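Local coordinates for protein Bug27 (Bordetella pertussis, PDB 2QPQ), which probably binds a small solute in the periplasm for uptake, between the two domains of a Venus-flytrap fold, at residues D11-F16 with S67-N72; A95-A100 with H230-P235. All coordinates share one frame; numbering follows the deposited sequence.

Both interactions lie in one sheet, and neither encloses the other along the chain. Interaction 1 comes first. Strand 10-14 runs out, the chain passes through helix 21-35, strand 41-45 and helix 52-59, and strand 67-72 closes the loop beside it. Interaction 2 opens later, at strand 93-109, and closes 130 residues on, when strand 227-235 returns. Strand 93-109 also pairs with 180-183, consistent with a connection between the two domains. Strand 67-72 lies between 10-14 and 227-235, so it joins the two contacts. V71 N probably bonds to G231 O (2.7 Å). N72 and H230 both approach a bound citrate.

Interaction 1: residues D11-F16 with S67-N72; sequences DIIVTF and SLLMVN
I13 bonds through both its N and its O to strand 67-72, which runs parallel to strand 11-14 with the axes 4.5 Å apart at closest approach. The strands are turned 28° to each other. I13 N donates to L68 O at 2.8 Å, and M70 N donates to I13 O at 2.7 Å. L68 N also donates to D11 O. I12 and V14 face the same side as L68 and M70, where helix 21-35 covers V14 and M70. I13 and L69 lie on the other face, under helix 52-59. Two parallel strands with helices on both faces fit the alpha/beta domain of a periplasmic binding protein. Past the paired strands the chain turns at T15, but M70 O still holds it with two bonds. T15 OG1 reaches M70 O at 2.8 Å, in the carbonyl plane on a lone pair, and T15 N gives M70 O a longer bond of 3.2 Å. With chi1 at 49°, OG1 sits between the backbone N and C, while T15 CG2 meets L69 CD1 at 3.6 Å. A water donates to T15 OG1 and accepts from N72 N, bridging the diverging ends. The F16 ring lies obliquely against the N72 side chain. At the start of the paired strands D11 OD2 forms a salt bridge with R61, which also bonds S67 OG.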
# COMPACT_ATOMS: atom_id res chain seq x y z
N ASP A 11 -20.51 7.91 -0.55
CA ASP A 11 -19.51 8.67 -1.28
C ASP A 11 -18.18 8.10 -0.80
O ASP A 11 -17.83 8.24 0.35
CB ASP A 11 -19.64 10.14 -0.89
CG ASP A 11 -18.68 11.05 -1.65
OD1 ASP A 11 -18.14 10.61 -2.72
OD2 ASP A 11 -18.48 12.20 -1.20
N ILE A 12 -17.48 7.38 -1.67
CA ILE A 12 -16.25 6.71 -1.29
C ILE A 12 -15.15 7.55 -1.92
O ILE A 12 -15.09 7.69 -3.15
CB ILE A 12 -16.21 5.25 -1.82
CG1 ILE A 12 -17.31 4.40 -1.17
CG2 ILE A 12 -14.84 4.60 -1.62
CD1 ILE A 12 -17.42 3.01 -1.83
N ILE A 13 -14.29 8.11 -1.08
CA ILE A 13 -13.26 9.04 -1.57
C ILE A 13 -11.97 8.28 -1.61
O ILE A 13 -11.51 7.75 -0.59
CB ILE A 13 -13.12 10.31 -0.66
CG1 ILE A 13 -14.46 11.09 -0.49
CG2 ILE A 13 -11.97 11.19 -1.17
CD1 ILE A 13 -15.10 11.51 -1.78
N VAL A 14 -11.41 8.13 -2.81
CA VAL A 14 -10.19 7.36 -2.99
C VAL A 14 -8.96 8.28 -2.91
O VAL A 14 -8.93 9.30 -3.58
CB VAL A 14 -10.19 6.58 -4.33
CG1 VAL A 14 -9.05 5.58 -4.32
CG2 VAL A 14 -11.52 5.87 -4.54
N THR A 15 -7.96 7.88 -2.12
CA THR A 15 -6.80 8.72 -1.80
C THR A 15 -5.73 8.61 -2.86
O THR A 15 -4.74 9.33 -2.83
CB THR A 15 -6.14 8.27 -0.47
OG1 THR A 15 -5.95 6.84 -0.49
CG2 THR A 15 -6.99 8.69 0.75
N PHE A 16 -5.93 7.72 -3.82
CA PHE A 16 -4.95 7.53 -4.91
C PHE A 16 -5.64 7.55 -6.26
O PHE A 16 -6.86 7.36 -6.35
CB PHE A 16 -4.09 6.27 -4.66
CG PHE A 16 -2.96 6.53 -3.70
CD1 PHE A 16 -3.20 6.60 -2.32
CD2 PHE A 16 -1.69 6.85 -4.17
CE1 PHE A 16 -2.17 6.93 -1.43
CE2 PHE A 16 -0.67 7.18 -3.29
CZ PHE A 16 -0.91 7.21 -1.92
N SER A 67 -19.96 8.80 4.08
CA SER A 67 -18.70 9.32 3.56
C SER A 67 -17.60 8.40 4.06
O SER A 67 -17.39 8.24 5.27
CB SER A 67 -18.42 10.75 4.03
OG SER A 67 -19.48 11.63 3.65
N LEU A 68 -16.88 7.81 3.11
CA LEU A 68 -15.83 6.87 3.45
C LEU A 68 -14.55 7.26 2.72
O LEU A 68 -14.60 7.95 1.69
CB LEU A 68 -16.22 5.44 3.05
CG LEU A 68 -17.42 4.79 3.74
CD1 LEU A 68 -18.65 5.11 2.91
CD2 LEU A 68 -17.21 3.26 3.75
N LEU A 69 -13.42 6.84 3.26
CA LEU A 69 -12.12 7.14 2.69
C LEU A 69 -11.47 5.82 2.34
O LEU A 69 -11.29 4.98 3.21
CB LEU A 69 -11.25 7.90 3.70
CG LEU A 69 -9.95 8.40 3.07
CD1 LEU A 69 -10.20 9.58 2.08
CD2 LEU A 69 -8.99 8.82 4.22
N MET A 70 -11.16 5.62 1.06
CA MET A 70 -10.41 4.42 0.66
C MET A 70 -8.92 4.70 0.80
O MET A 70 -8.41 5.61 0.16
CB MET A 70 -10.72 4.00 -0.79
CG MET A 70 -9.98 2.67 -1.09
SD MET A 70 -11.03 1.24 -0.62
CE MET A 70 -9.84 -0.07 -0.65
N VAL A 71 -8.24 3.93 1.64
CA VAL A 71 -6.84 4.16 2.01
C VAL A 71 -5.96 2.96 1.70
O VAL A 71 -6.41 1.80 1.62
CB VAL A 71 -6.67 4.55 3.55
CG1 VAL A 71 -7.36 5.90 3.84
CG2 VAL A 71 -7.24 3.43 4.55
N ASN A 72 -4.67 3.23 1.59
CA ASN A 72 -3.70 2.18 1.75
C ASN A 72 -2.69 2.61 2.83
O ASN A 72 -2.85 3.67 3.45
CB ASN A 72 -3.03 1.83 0.42
CG ASN A 72 -2.32 3.01 -0.21
OD1 ASN A 72 -2.71 3.49 -1.28
ND2 ASN A 72 -1.27 3.47 0.41
O HOH W 1 -4.10 6.01 1.45

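Interaction 2: residues A95-A100 with H230-P235; sequences AVINVA and HGLLVP
H230 turns its CG anti to its own carbonyl carbon (chi1 -57°), and this carries the imidazole beside A100. H230 ND1 donates to A100 O at 2.9 Å. The oxygen lies in the ring plane, but ND1 stands above the carbonyl plane of A100. N98 extends its amide with CG anti to the backbone N (chi1 175°), and N98 OD1 accepts from H230 N at 3.1 Å. N98 ND2 turns to D273. The backbones run antiparallel. V99 N donates to H230 O, and L232 N to I97 O, both at 2.9 Å. Further along, V96 and I97 both face L232 in a classic beta bulge. L232 O accepts a bond of 2.9 Å from V96 N and a weak one from I97 N. The bulge turns V96 toward the partner strand, where V96 CG2 meets V234 CG2 at 3.8 Å. On the face of N98, L233 CD2 packs on A95 CA at 3.7 Å. Helix 240-254 covers I97 and L232. A citrate near H230, probably from the crystallisation liquor, is consistent with a ligand pocket here. The bond to A100 implies a hydrogen on ND1 and helps hold the ring's rotation.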
# COMPACT_ATOMS: atom_id res chain seq x y z
N ALA A 95 -11.67 3.15 11.64
CA ALA A 95 -11.53 2.09 10.64
C ALA A 95 -12.80 1.29 10.49
O ALA A 95 -13.54 1.07 11.45
CB ALA A 95 -10.38 1.16 11.05
N VAL A 96 -13.06 0.84 9.26
CA VAL A 96 -14.21 -0.03 8.97
C VAL A 96 -13.75 -1.42 8.60
O VAL A 96 -14.13 -2.43 9.24
CB VAL A 96 -15.05 0.55 7.82
CG1 VAL A 96 -16.18 -0.44 7.45
CG2 VAL A 96 -15.63 1.92 8.28
N ILE A 97 -12.89 -1.49 7.58
CA ILE A 97 -12.46 -2.80 7.09
C ILE A 97 -11.18 -2.70 6.31
O ILE A 97 -11.01 -1.76 5.54
CB ILE A 97 -13.58 -3.50 6.20
CG1 ILE A 97 -13.17 -4.92 5.78
CG2 ILE A 97 -13.96 -2.63 4.96
CD1 ILE A 97 -14.37 -5.74 5.15
N ASN A 98 -10.28 -3.65 6.54
CA ASN A 98 -9.14 -3.89 5.66
C ASN A 98 -9.46 -5.06 4.75
O ASN A 98 -9.70 -6.17 5.26
CB ASN A 98 -7.90 -4.21 6.47
CG ASN A 98 -6.73 -4.59 5.61
OD1 ASN A 98 -6.52 -4.00 4.55
ND2 ASN A 98 -5.95 -5.59 6.05
N VAL A 99 -9.45 -4.81 3.43
CA VAL A 99 -9.91 -5.79 2.43
C VAL A 99 -8.80 -6.58 1.68
O VAL A 99 -9.07 -7.62 1.06
CB VAL A 99 -10.88 -5.15 1.43
CG1 VAL A 99 -12.08 -4.49 2.13
CG2 VAL A 99 -10.18 -4.08 0.56
N ALA A 100 -7.56 -6.10 1.72
CA ALA A 100 -6.48 -6.73 0.95
C ALA A 100 -5.12 -6.24 1.37
O ALA A 100 -4.92 -5.02 1.66
CB ALA A 100 -6.64 -6.45 -0.54
N HIS A 230 -5.11 -2.11 2.50
CA HIS A 230 -6.03 -1.34 1.67
C HIS A 230 -7.36 -1.48 2.35
O HIS A 230 -7.85 -2.59 2.55
CB HIS A 230 -6.16 -1.91 0.26
CG HIS A 230 -4.86 -2.03 -0.48
ND1 HIS A 230 -4.00 -3.08 -0.28
CD2 HIS A 230 -4.29 -1.24 -1.43
CE1 HIS A 230 -2.92 -2.91 -1.04
NE2 HIS A 230 -3.09 -1.81 -1.76
N GLY A 231 -7.96 -0.35 2.73
CA GLY A 231 -9.22 -0.45 3.42
C GLY A 231 -9.96 0.84 3.41
O GLY A 231 -9.57 1.78 2.68
N LEU A 232 -11.04 0.85 4.20
CA LEU A 232 -11.95 1.95 4.26
C LEU A 232 -12.01 2.46 5.69
O LEU A 232 -12.09 1.66 6.66
CB LEU A 232 -13.37 1.48 3.78
CG LEU A 232 -13.41 1.28 2.23
CD1 LEU A 232 -14.54 0.38 1.78
CD2 LEU A 232 -13.51 2.61 1.49
N LEU A 233 -11.96 3.80 5.78
CA LEU A 233 -12.16 4.53 7.05
C LEU A 233 -13.39 5.42 6.93
O LEU A 233 -13.85 5.69 5.81
CB LEU A 233 -10.94 5.42 7.38
CG LEU A 233 -9.52 4.86 7.18
CD1 LEU A 233 -8.42 5.89 7.52
CD2 LEU A 233 -9.32 3.58 8.04
N VAL A 234 -13.87 5.91 8.08
CA VAL A 234 -15.00 6.85 8.14
C VAL A 234 -14.58 7.95 9.10
O VAL A 234 -13.53 7.84 9.74
CB VAL A 234 -16.31 6.18 8.64
CG1 VAL A 234 -16.99 5.35 7.43
CG2 VAL A 234 -16.05 5.30 9.92
N PRO A 235 -15.37 9.03 9.19
CA PRO A 235 -15.02 10.03 10.18
C PRO A 235 -14.93 9.39 11.59
O PRO A 235 -15.72 8.49 11.93
CB PRO A 235 -16.17 11.04 10.08
CG PRO A 235 -16.67 10.89 8.59
CD PRO A 235 -16.58 9.40 8.42